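Side-chain contacts in aldehyde dehydrogenase (PDB 3K9D), which probably catalyses oxidoreduction of aldehyde or oxo groups with NAD or NADP as acceptor, as aldehyde dehydrogenases do: residues K56-E61 and T119-T124; S123-K128 and K149-T154. All blocks are in the same frame, centred on the assembly; numbering follows the deposited sequence.

Interaction 1: K56-E61 and T119-T124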
ATOM      1  N   LYS A  56     -32.962  -3.691  -8.729  1.00 17.41           N
ATOM      2  CA  LYS A  56     -34.276  -3.519  -8.075  1.00 16.15           C
ATOM      3  C   LYS A  56     -34.243  -3.841  -6.582  1.00 16.31           C
ATOM      4  O   LYS A  56     -34.812  -3.093  -5.798  1.00 15.12           O
ATOM      5  CB  LYS A  56     -35.393  -4.319  -8.769  1.00 16.28           C
ATOM      6  CG  LYS A  56     -36.834  -3.936  -8.349  1.00 27.76           C
ATOM      7  CD  LYS A  56     -37.054  -2.411  -8.274  1.00 28.25           C
ATOM      8  CE  LYS A  56     -38.516  -2.058  -8.174  1.00 24.19           C
ATOM      9  NZ  LYS A  56     -38.778  -0.904  -7.280  1.00 31.13           N
ATOM     10  N   MET A  57     -33.581  -4.942  -6.200  1.00 14.67           N
ATOM     11  CA  MET A  57     -33.379  -5.282  -4.779  1.00 19.64           C
ATOM     12  C   MET A  57     -32.738  -4.119  -3.999  1.00 17.14           C
ATOM     13  O   MET A  57     -33.262  -3.692  -2.966  1.00 18.07           O
ATOM     14  CB  MET A  57     -32.554  -6.575  -4.602  1.00 17.74           C
ATOM     15  CG  MET A  57     -33.306  -7.862  -4.941  1.00 26.85           C
ATOM     16  SD  MET A  57     -32.415  -9.409  -4.622  1.00 13.46           S
ATOM     17  CE  MET A  57     -32.823  -9.652  -2.888  1.00 12.16           C
ATOM     18  N   ALA A  58     -31.638  -3.589  -4.526  1.00 19.00           N
ATOM     19  CA  ALA A  58     -30.888  -2.515  -3.867  1.00 20.14           C
ATOM     20  C   ALA A  58     -31.707  -1.223  -3.770  1.00 17.90           C
ATOM     21  O   ALA A  58     -31.665  -0.530  -2.743  1.00 17.63           O
ATOM     22  CB  ALA A  58     -29.568  -2.267  -4.592  1.00 12.41           C
ATOM     23  N   HIS A  59     -32.466  -0.932  -4.827  1.00 14.26           N
ATOM     24  CA  HIS A  59     -33.344   0.235  -4.878  1.00 16.21           C
ATOM     25  C   HIS A  59     -34.458   0.129  -3.836  1.00 17.07           C
ATOM     26  O   HIS A  59     -34.716   1.092  -3.115  1.00 14.86           O
ATOM     27  CB  HIS A  59     -33.918   0.421  -6.300  1.00 18.35           C
ATOM     28  CG  HIS A  59     -34.813   1.614  -6.444  1.00 22.05           C
ATOM     29  ND1 HIS A  59     -36.150   1.512  -6.766  1.00 21.90           N
ATOM     30  CD2 HIS A  59     -34.564   2.937  -6.305  1.00 23.36           C
ATOM     31  CE1 HIS A  59     -36.685   2.718  -6.811  1.00 23.16           C
ATOM     32  NE2 HIS A  59     -35.744   3.600  -6.532  1.00 23.05           N
ATOM     33  N   GLU A  60     -35.090  -1.045  -3.740  1.00 18.96           N
ATOM     34  CA  GLU A  60     -36.178  -1.265  -2.790  1.00 23.31           C
ATOM     35  C   GLU A  60     -35.692  -1.292  -1.333  1.00 19.48           C
ATOM     36  O   GLU A  60     -36.347  -0.747  -0.441  1.00 20.24           O
ATOM     37  CB  GLU A  60     -36.926  -2.572  -3.093  1.00 24.78           C
ATOM     38  CG  GLU A  60     -37.731  -2.619  -4.399  1.00 31.49           C
ATOM     39  CD  GLU A  60     -38.209  -4.039  -4.746  1.00 38.89           C
ATOM     40  OE1 GLU A  60     -37.697  -5.010  -4.144  1.00 51.61           O
ATOM     41  OE2 GLU A  60     -39.090  -4.184  -5.624  1.00 45.64           O
ATOM     42  N   GLU A  61     -34.563  -1.957  -1.091  1.00 17.48           N
ATOM     43  CA  GLU A  61     -34.051  -2.113   0.271  1.00 18.42           C
ATOM     44  C   GLU A  61     -33.516  -0.811   0.857  1.00 22.22           C
ATOM     45  O   GLU A  61     -33.886  -0.437   1.963  1.00 20.09           O
ATOM     46  CB  GLU A  61     -32.953  -3.172   0.328  1.00 22.66           C
ATOM     47  CG  GLU A  61     -32.742  -3.752   1.731  1.00 20.11           C
ATOM     48  CD  GLU A  61     -31.686  -4.829   1.742  1.00 23.49           C
ATOM     49  OE1 GLU A  61     -31.137  -5.123   0.660  1.00 18.72           O
ATOM     50  OE2 GLU A  61     -31.406  -5.371   2.833  1.00 24.99           O
ATOM     51  N   THR A 119     -24.701   2.579  -0.713  1.00 22.57           N
ATOM     52  CA  THR A 119     -24.884   3.492  -1.845  1.00 21.77           C
ATOM     53  C   THR A 119     -24.674   2.789  -3.192  1.00 25.08           C
ATOM     54  O   THR A 119     -25.474   2.959  -4.114  1.00 19.85           O
ATOM     55  CB  THR A 119     -23.977   4.745  -1.717  1.00 24.82           C
ATOM     56  OG1 THR A 119     -22.607   4.341  -1.585  1.00 25.15           O
ATOM     57  CG2 THR A 119     -24.379   5.578  -0.490  1.00 21.86           C
ATOM     58  N   ASN A 120     -23.617   1.975  -3.291  1.00 23.05           N
ATOM     59  CA  ASN A 120     -23.332   1.207  -4.514  1.00 15.66           C
ATOM     60  C   ASN A 120     -23.237  -0.316  -4.271  1.00 24.04           C
ATOM     61  O   ASN A 120     -22.262  -0.935  -4.697  1.00 23.12           O
ATOM     62  CB  ASN A 120     -22.031   1.714  -5.190  1.00 11.97           C
ATOM     63  CG  ASN A 120     -22.025   3.230  -5.458  1.00 19.86           C
ATOM     64  OD1 ASN A 120     -23.006   3.798  -5.920  1.00 26.62           O
ATOM     65  ND2 ASN A 120     -20.879   3.871  -5.213  1.00 20.53           N
ATOM     66  N   PRO A 121     -24.270  -0.941  -3.656  1.00 20.12           N
ATOM     67  CA  PRO A 121     -24.042  -2.239  -2.982  1.00 20.30           C
ATOM     68  C   PRO A 121     -23.820  -3.478  -3.843  1.00 20.95           C
ATOM     69  O   PRO A 121     -22.893  -4.235  -3.574  1.00 19.53           O
ATOM     70  CB  PRO A 121     -25.292  -2.422  -2.122  1.00 22.40           C
ATOM     71  CG  PRO A 121     -26.357  -1.602  -2.794  1.00 17.70           C
ATOM     72  CD  PRO A 121     -25.687  -0.524  -3.588  1.00 30.32           C
ATOM     73  N   THR A 122     -24.644  -3.680  -4.867  1.00 19.15           N
ATOM     74  CA  THR A 122     -24.555  -4.869  -5.709  1.00 20.57           C
ATOM     75  C   THR A 122     -23.425  -4.739  -6.721  1.00 22.05           C
ATOM     76  O   THR A 122     -22.693  -5.699  -6.959  1.00 20.37           O
ATOM     77  CB  THR A 122     -25.899  -5.175  -6.429  1.00 22.96           C
ATOM     78  OG1 THR A 122     -26.266  -4.061  -7.258  1.00 18.20           O
ATOM     79  CG2 THR A 122     -26.990  -5.434  -5.402  1.00 21.80           C
ATOM     80  N   SER A 123     -23.284  -3.546  -7.291  1.00 17.84           N
ATOM     81  CA  SER A 123     -22.218  -3.234  -8.247  1.00 16.67           C
ATOM     82  C   SER A 123     -20.814  -3.345  -7.616  1.00 17.90           C
ATOM     83  O   SER A 123     -19.862  -3.805  -8.255  1.00 15.53           O
ATOM     84  CB  SER A 123     -22.423  -1.845  -8.874  1.00 17.97           C
ATOM     85  OG  SER A 123     -22.579  -0.829  -7.889  1.00 18.99           O
ATOM     86  N   THR A 124     -20.696  -2.946  -6.359  1.00 13.21           N
ATOM     87  CA  THR A 124     -19.404  -3.033  -5.660  1.00 16.74           C
ATOM     88  C   THR A 124     -19.008  -4.497  -5.381  1.00 19.22           C
ATOM     89  O   THR A 124     -17.842  -4.873  -5.576  1.00 20.51           O
ATOM     90  CB  THR A 124     -19.367  -2.164  -4.362  1.00 15.26           C
ATOM     91  OG1 THR A 124     -19.716  -0.805  -4.672  1.00 12.77           O
ATOM     92  CG2 THR A 124     -17.983  -2.163  -3.740  1.00 17.99           C
TER

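Interaction 2: S123-K128 and K149-T154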
ATOM      1  N   SER A 123     -23.284  -3.546  -7.291  1.00 17.84           N
ATOM      2  CA  SER A 123     -22.218  -3.234  -8.247  1.00 16.67           C
ATOM      3  C   SER A 123     -20.814  -3.345  -7.616  1.00 17.90           C
ATOM      4  O   SER A 123     -19.862  -3.805  -8.255  1.00 15.53           O
ATOM      5  CB  SER A 123     -22.423  -1.845  -8.874  1.00 17.97           C
ATOM      6  OG  SER A 123     -22.579  -0.829  -7.889  1.00 18.99           O
ATOM      7  N   THR A 124     -20.696  -2.946  -6.359  1.00 13.21           N
ATOM      8  CA  THR A 124     -19.404  -3.033  -5.660  1.00 16.74           C
ATOM      9  C   THR A 124     -19.008  -4.497  -5.381  1.00 19.22           C
ATOM     10  O   THR A 124     -17.842  -4.873  -5.576  1.00 20.51           O
ATOM     11  CB  THR A 124     -19.367  -2.164  -4.362  1.00 15.26           C
ATOM     12  OG1 THR A 124     -19.716  -0.805  -4.672  1.00 12.77           O
ATOM     13  CG2 THR A 124     -17.983  -2.163  -3.740  1.00 17.99           C
ATOM     14  N   VAL A 125     -19.972  -5.312  -4.949  1.00 16.88           N
ATOM     15  CA  VAL A 125     -19.736  -6.748  -4.743  1.00 15.03           C
ATOM     16  C   VAL A 125     -19.242  -7.428  -6.016  1.00 16.50           C
ATOM     17  O   VAL A 125     -18.225  -8.124  -5.995  1.00 16.49           O
ATOM     18  CB  VAL A 125     -20.982  -7.487  -4.198  1.00 16.24           C
ATOM     19  CG1 VAL A 125     -20.788  -9.018  -4.245  1.00 14.93           C
ATOM     20  CG2 VAL A 125     -21.282  -7.058  -2.780  1.00 13.51           C
ATOM     21  N   ILE A 126     -19.942  -7.203  -7.122  1.00 15.91           N
ATOM     22  CA  ILE A 126     -19.601  -7.845  -8.401  1.00 12.73           C
ATOM     23  C   ILE A 126     -18.168  -7.509  -8.770  1.00 14.87           C
ATOM     24  O   ILE A 126     -17.380  -8.398  -9.058  1.00 12.44           O
ATOM     25  CB  ILE A 126     -20.592  -7.447  -9.539  1.00 15.30           C
ATOM     26  CG1 ILE A 126     -21.933  -8.143  -9.330  1.00 19.69           C
ATOM     27  CG2 ILE A 126     -20.037  -7.821 -10.913  1.00 12.91           C
ATOM     28  CD1 ILE A 126     -23.134  -7.488 -10.073  1.00 24.76           C
ATOM     29  N   TYR A 127     -17.855  -6.217  -8.736  1.00 17.76           N
ATOM     30  CA  TYR A 127     -16.559  -5.676  -9.118  1.00 19.14           C
ATOM     31  C   TYR A 127     -15.407  -6.175  -8.232  1.00 12.72           C
ATOM     32  O   TYR A 127     -14.406  -6.601  -8.759  1.00 15.41           O
ATOM     33  CB  TYR A 127     -16.630  -4.138  -9.147  1.00 21.81           C
ATOM     34  CG  TYR A 127     -15.373  -3.427  -8.708  1.00 14.62           C
ATOM     35  CD1 TYR A 127     -14.275  -3.302  -9.565  1.00 13.47           C
ATOM     36  CD2 TYR A 127     -15.284  -2.860  -7.430  1.00 19.15           C
ATOM     37  CE1 TYR A 127     -13.097  -2.644  -9.144  1.00 15.87           C
ATOM     38  CE2 TYR A 127     -14.116  -2.205  -7.007  1.00 16.05           C
ATOM     39  CZ  TYR A 127     -13.040  -2.096  -7.866  1.00 17.11           C
ATOM     40  OH  TYR A 127     -11.899  -1.445  -7.436  1.00 18.63           O
ATOM     41  N   LYS A 128     -15.580  -6.129  -6.910  1.00 12.70           N
ATOM     42  CA  LYS A 128     -14.544  -6.569  -5.953  1.00 16.19           C
ATOM     43  C   LYS A 128     -14.265  -8.059  -6.072  1.00 19.26           C
ATOM     44  O   LYS A 128     -13.118  -8.478  -5.977  1.00 16.85           O
ATOM     45  CB  LYS A 128     -14.930  -6.245  -4.505  1.00 20.63           C
ATOM     46  CG  LYS A 128     -14.913  -4.771  -4.161  1.00 13.07           C
ATOM     47  CD  LYS A 128     -14.965  -4.540  -2.645  1.00 12.34           C
ATOM     48  CE  LYS A 128     -14.682  -3.057  -2.327  1.00 20.95           C
ATOM     49  NZ  LYS A 128     -15.027  -2.643  -0.944  1.00 15.87           N
ATOM     50  N   LYS A 149     -29.833  -7.753   2.302  1.00 16.77           N
ATOM     51  CA  LYS A 149     -30.512  -8.714   1.440  1.00 17.90           C
ATOM     52  C   LYS A 149     -30.014  -8.711  -0.012  1.00 12.71           C
ATOM     53  O   LYS A 149     -29.784  -9.773  -0.596  1.00 14.98           O
ATOM     54  CB  LYS A 149     -32.023  -8.480   1.501  1.00 18.01           C
ATOM     55  CG  LYS A 149     -32.699  -9.089   2.737  1.00 20.58           C
ATOM     56  CD  LYS A 149     -34.027  -8.390   3.017  1.00 28.09           C
ATOM     57  CE  LYS A 149     -35.076  -9.348   3.549  1.00 35.02           C
ATOM     58  NZ  LYS A 149     -36.362  -8.630   3.779  1.00 36.40           N
ATOM     59  N   ALA A 150     -29.838  -7.519  -0.564  1.00 14.06           N
ATOM     60  CA  ALA A 150     -29.351  -7.326  -1.930  1.00 15.59           C
ATOM     61  C   ALA A 150     -27.903  -7.788  -2.092  1.00 17.63           C
ATOM     62  O   ALA A 150     -27.539  -8.394  -3.109  1.00 15.72           O
ATOM     63  CB  ALA A 150     -29.497  -5.852  -2.331  1.00 16.94           C
ATOM     64  N   ILE A 151     -27.083  -7.514  -1.076  1.00 21.71           N
ATOM     65  CA  ILE A 151     -25.676  -7.918  -1.079  1.00 16.91           C
ATOM     66  C   ILE A 151     -25.565  -9.432  -0.988  1.00 11.77           C
ATOM     67  O   ILE A 151     -24.891 -10.030  -1.805  1.00 13.14           O
ATOM     68  CB  ILE A 151     -24.853  -7.222   0.026  1.00 13.52           C
ATOM     69  CG1 ILE A 151     -24.781  -5.710  -0.238  1.00 17.81           C
ATOM     70  CG2 ILE A 151     -23.428  -7.729   0.037  1.00 13.08           C
ATOM     71  CD1 ILE A 151     -24.403  -4.915   0.970  1.00 13.54           C
ATOM     72  N   LEU A 152     -26.259 -10.020  -0.016  1.00 13.94           N
ATOM     73  CA  LEU A 152     -26.316 -11.465   0.170  1.00 16.15           C
ATOM     74  C   LEU A 152     -26.756 -12.187  -1.083  1.00 19.20           C
ATOM     75  O   LEU A 152     -26.148 -13.186  -1.446  1.00 14.53           O
ATOM     76  CB  LEU A 152     -27.230 -11.842   1.347  1.00 20.10           C
ATOM     77  CG  LEU A 152     -26.707 -11.714   2.780  1.00 11.47           C
ATOM     78  CD1 LEU A 152     -27.781 -12.164   3.745  1.00 18.10           C
ATOM     79  CD2 LEU A 152     -25.444 -12.557   2.950  1.00 16.48           C
ATOM     80  N   GLU A 153     -27.781 -11.660  -1.758  1.00 18.35           N
ATOM     81  CA  GLU A 153     -28.273 -12.265  -3.003  1.00 20.96           C
ATOM     82  C   GLU A 153     -27.317 -12.119  -4.195  1.00 12.89           C
ATOM     83  O   GLU A 153     -27.179 -13.059  -4.972  1.00 17.96           O
ATOM     84  CB  GLU A 153     -29.704 -11.799  -3.335  1.00 19.69           C
ATOM     85  CG  GLU A 153     -30.268 -12.301  -4.670  1.00 16.98           C
ATOM     86  CD  GLU A 153     -30.572 -13.800  -4.692  1.00 25.97           C
ATOM     87  OE1 GLU A 153     -30.324 -14.503  -3.695  1.00 16.65           O
ATOM     88  OE2 GLU A 153     -31.069 -14.277  -5.724  1.00 20.66           O
ATOM     89  N   THR A 154     -26.641 -10.974  -4.311  1.00 14.79           N
ATOM     90  CA  THR A 154     -25.498 -10.797  -5.242  1.00 14.93           C
ATOM     91  C   THR A 154     -24.389 -11.821  -4.978  1.00 24.03           C
ATOM     92  O   THR A 154     -23.869 -12.444  -5.911  1.00 16.67           O
ATOM     93  CB  THR A 154     -24.851  -9.391  -5.117  1.00 21.60           C
ATOM     94  OG1 THR A 154     -25.867  -8.387  -5.116  1.00 16.25           O
ATOM     95  CG2 THR A 154     -23.869  -9.123  -6.257  1.00 15.92           C
TER

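Interaction 1: K56-E61 and T119-T124
Ala58 meets Pro121 and Thr122 where helix 51-62 passes the first turn of helix 121-134, a worked example of how one methyl group can join two helices. Early in residues 56-61, Met57 sends its side chain away from 119-124, to pack on Ala150 and Glu153 of helix 148-164. Ala58 follows and makes the contact itself. Its CB points at the opposing turn, and Ala58 CA lies 6.9 Å from Pro121 CA, the nearest CA pair across the contact. The methyl carbon, Ala58 CB, stands 3.7 Å from Pro121 CG, the outer corner of the pyrrolidine ring, and a looser 4.2 Å from Thr122 CG2. Pro121 CG and Thr122 CG2 are themselves 4.7 Å apart, so Ala58 CB sits between them.

Thr122 divides its two branches between different tasks. With chi1 at 60°, OG1 is tucked between the backbone N and the carbonyl carbon, and is hydrogen-bonded to Asn74 OD1 of helix 67-85. The same rotation sets CG2 beside the backbone N, where it meets the Ala58 methyl. Next to this turn, Thr124 OG1 donates to Asn120 O over 2.5 Å. It reaches the oxygen from the face opposite Thr124 N, so one carbonyl is gripped from both faces.

Across the pair itself the chemistry is wholly apolar and buried. Between these two segments only carbons meet, so the contact rests on close apolar packing, while the threonine hydroxyl is held by Asn74 of a third helix.

Interaction 2: S123-K128 and K149-T154
Helices 123-128 and 149-154 run in nearly the same direction, their axes 9.6 Å apart at closest approach and crossing at -30°, with Val125 and Thr154 as the nearest CA pair. Val125 fills much of the interface by sending its two methyls to different neighbours. Val125 CG1, anti to the backbone N (chi1 169°), lies against Thr154 CG2 at 3.7 Å, the two side chains passing alongside each other in opposite directions. Val125 CG2 instead touches Ile151 CG2 at 3.6 Å, one turn nearer the start of the other helix. Ile126 approaches Thr154 at about a right angle, laying Ile126 CG1 3.8 Å from the methyl Thr154 CG2, which therefore serves both aliphatic neighbours.

The Thr154 hydroxyl is turned back to its own helix, which leaves CG2 facing the other one. Thr154 OG1 donates to Ala150 O at 2.6 Å, on the face of that carbonyl opposite the one used by Thr154 N.

Beneath the pair, Val125 rests on Phe141 and Ile151 on Pro143, both of strand 138-143. Strand 102-116, helix 121-134 and the parallel strand 138-143 form a beta-alpha-beta connection, consistent with the Rossmann-like, coenzyme-binding domain of aldehyde dehydrogenases.

Helix 121-134 is common to both contacts: its first turn faces helix 51-62 in interaction 1, and the next faces helix 148-164 in interaction 2. The two centres are only about 8 Å apart, and they share Ser123 and Thr124. Helix 148-164 closes the triangle, since Glu61 OE2 probably accepts a hydrogen bond from Lys149 N at 2.9 Å and Glu61 OE1 one from Ala150 N at 3.0 Å, covering amides at that helix's N-terminal end. Thr122 CG2 also packs 3.2 Å from Thr154 OG1, bringing the two contacts together. In relatives, the loop leading into the helix equivalent to 121-134 supplies an asparagine to the oxyanion hole; Asn120, beside Thr249 and Ile250, is consistent with that role.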